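Side-chain contact in AT27789p (Drosophila melanogaster, PDB 5UZN), which probably binds RNA, including mRNA, as the hnRNP F/H homolog Glorund, of which this chain is the third quasi-RNA recognition motif: residues E32-A37 with Y60-V65. Sequence-based numbering, arbitrary orientation.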
loop_
_atom_site.group_PDB
_atom_site.type_symbol
_atom_site.label_atom_id
_atom_site.label_comp_id
_atom_site.label_asym_id
_atom_site.label_seq_id
_atom_site.Cartn_x
_atom_site.Cartn_y
_atom_site.Cartn_z
ATOM N N GLU A 32 8.498 4.845 -1.151
ATOM C CA GLU A 32 9.887 5.093 -0.785
ATOM C C GLU A 32 10.068 6.599 -0.655
ATOM O O GLU A 32 9.429 7.352 -1.376
ATOM C CB GLU A 32 10.858 4.496 -1.821
ATOM C CG GLU A 32 10.889 5.245 -3.131
ATOM C CD GLU A 32 11.593 4.480 -4.231
ATOM O OE1 GLU A 32 11.700 5.040 -5.342
ATOM O OE2 GLU A 32 12.014 3.319 -3.993
ATOM N N PRO A 33 10.941 7.057 0.261
ATOM C CA PRO A 33 11.857 6.329 1.157
ATOM C C PRO A 33 11.186 5.649 2.327
ATOM O O PRO A 33 11.827 4.880 3.049
ATOM C CB PRO A 33 12.787 7.431 1.677
ATOM C CG PRO A 33 11.946 8.651 1.645
ATOM C CD PRO A 33 11.074 8.515 0.424
ATOM N N ILE A 34 9.918 5.912 2.529
ATOM C CA ILE A 34 9.237 5.351 3.684
ATOM C C ILE A 34 8.946 3.881 3.433
ATOM O O ILE A 34 8.522 3.449 2.354
ATOM C CB ILE A 34 7.962 6.139 4.021
ATOM C CG1 ILE A 34 8.331 7.550 4.492
ATOM C CG2 ILE A 34 7.197 5.439 5.132
ATOM C CD1 ILE A 34 8.970 7.573 5.852
ATOM N N ARG A 35 9.372 3.072 4.385
ATOM C CA ARG A 35 9.333 1.634 4.298
ATOM C C ARG A 35 8.347 0.875 5.100
ATOM O O ARG A 35 8.504 0.686 6.248
ATOM C CB ARG A 35 10.693 1.096 4.718
ATOM C CG ARG A 35 11.455 0.273 3.717
ATOM C CD ARG A 35 12.964 0.534 3.799
ATOM N NE ARG A 35 13.527 0.821 5.127
ATOM C CZ ARG A 35 14.136 1.946 5.448
ATOM N NH1 ARG A 35 14.265 2.900 4.558
ATOM N NH2 ARG A 35 14.606 2.132 6.661
ATOM N N PRO A 36 7.308 0.433 4.471
ATOM C CA PRO A 36 6.362 -0.452 5.162
ATOM C C PRO A 36 7.065 -1.708 5.656
ATOM O O PRO A 36 8.006 -2.211 5.037
ATOM C CB PRO A 36 5.301 -0.778 4.094
ATOM C CG PRO A 36 5.879 -0.384 2.833
ATOM C CD PRO A 36 6.860 0.721 3.096
ATOM N N ALA A 37 6.635 -2.184 6.820
ATOM C CA ALA A 37 7.149 -3.448 7.321
ATOM C C ALA A 37 6.778 -4.580 6.380
ATOM O O ALA A 37 7.608 -5.443 6.077
ATOM C CB ALA A 37 6.597 -3.719 8.719
ATOM N N TYR A 60 2.969 4.868 13.808
ATOM C CA TYR A 60 1.983 5.862 13.375
ATOM C C TYR A 60 2.640 6.935 12.527
ATOM O O TYR A 60 2.160 7.264 11.436
ATOM C CB TYR A 60 1.291 6.501 14.590
ATOM C CG TYR A 60 0.236 7.588 14.261
ATOM C CD1 TYR A 60 -0.943 7.265 13.605
ATOM C CD2 TYR A 60 0.418 8.921 14.639
ATOM C CE1 TYR A 60 -1.907 8.233 13.306
ATOM C CE2 TYR A 60 -0.560 9.905 14.353
ATOM C CZ TYR A 60 -1.728 9.539 13.696
ATOM O OH TYR A 60 -2.706 10.486 13.393
ATOM N N GLU A 61 3.779 7.450 12.982
ATOM C CA GLU A 61 4.455 8.501 12.230
ATOM C C GLU A 61 4.745 8.066 10.799
ATOM O O GLU A 61 4.513 8.826 9.851
ATOM C CB GLU A 61 5.746 8.880 12.946
ATOM C CG GLU A 61 6.511 9.959 12.266
ATOM C CD GLU A 61 7.840 10.209 12.938
ATOM O OE1 GLU A 61 8.203 9.457 13.878
ATOM O OE2 GLU A 61 8.512 11.164 12.520
ATOM N N ASP A 62 5.240 6.844 10.620
ATOM C CA ASP A 62 5.478 6.341 9.267
ATOM C C ASP A 62 4.203 6.353 8.428
ATOM O O ASP A 62 4.208 6.813 7.282
ATOM C CB ASP A 62 6.038 4.925 9.330
ATOM C CG ASP A 62 7.558 4.895 9.407
ATOM O OD1 ASP A 62 8.159 5.959 9.664
ATOM O OD2 ASP A 62 8.143 3.807 9.194
ATOM N N SER A 63 3.100 5.826 8.979
ATOM C CA SER A 63 1.873 5.721 8.198
ATOM C C SER A 63 1.377 7.088 7.769
ATOM O O SER A 63 0.855 7.238 6.663
ATOM C CB SER A 63 0.788 4.992 8.996
ATOM O OG SER A 63 0.283 5.790 10.058
ATOM N N GLN A 64 1.577 8.104 8.606
ATOM C CA GLN A 64 1.043 9.418 8.293
ATOM C C GLN A 64 1.872 10.130 7.233
ATOM O O GLN A 64 1.311 10.775 6.338
ATOM C CB GLN A 64 0.943 10.240 9.577
ATOM C CG GLN A 64 -0.023 9.586 10.556
ATOM C CD GLN A 64 -1.370 9.313 9.917
ATOM O OE1 GLN A 64 -2.118 10.234 9.644
ATOM N NE2 GLN A 64 -1.673 8.043 9.662
ATOM N N VAL A 65 3.200 10.017 7.308
ATOM C CA VAL A 65 4.046 10.503 6.220
ATOM C C VAL A 65 3.660 9.807 4.915
ATOM O O VAL A 65 3.452 10.458 3.884
ATOM C CB VAL A 65 5.539 10.305 6.557
ATOM C CG1 VAL A 65 6.397 10.464 5.312
ATOM C CG2 VAL A 65 5.977 11.291 7.628
HETATM O O HOH W 1 6.975 1.633 8.293
#
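The backbones come closest at I34 and D62, whose CA atoms lie 6.8 Å apart. Residues 32-37 form the irregular loop between helix 24-31 and strand 38-43. Residues 60-65 are the first turns of helix 60-68. No direct hydrogen bond joins the two segments. I34 has the largest share of the contact and meets both V65 and D62. Its CG1 meets V65 CG1 at 3.6 Å, and the two side chains cross at about a right angle. With chi1 at 165°, V65 CG1 extends opposite the backbone N and reaches both CG1 and CD1 of I34. The other branch of I34 turns to the backbone of the helix: CG2 rests 3.9 Å from D62 O. I34 CD1 comes only loosely near D62 OD1, at 4.2 Å.

The polar link runs through one water. It donates to R35 O at 2.7 Å and to D62 OD2 at 2.6 Å. Both of its protons are thereby used to bridge loop carbonyl and helix carboxylate. R35 directs its CB away from the helix and joins through its backbone. The backbone N of D62 is bonded to T59 OG1. Away from the loop, Y60 O accepts from S63 OG, which itself accepts a nearly straight bond from Q64 NE2 (170°).

F57 of strand 52-57 lies against I34, P36, D62 and S63, and ties both segments to the sheet. The contact itself is at the surface. It joins the loop after the first helix to the second helix of the βαββαβ fold of a quasi-RNA recognition motif (qRRM).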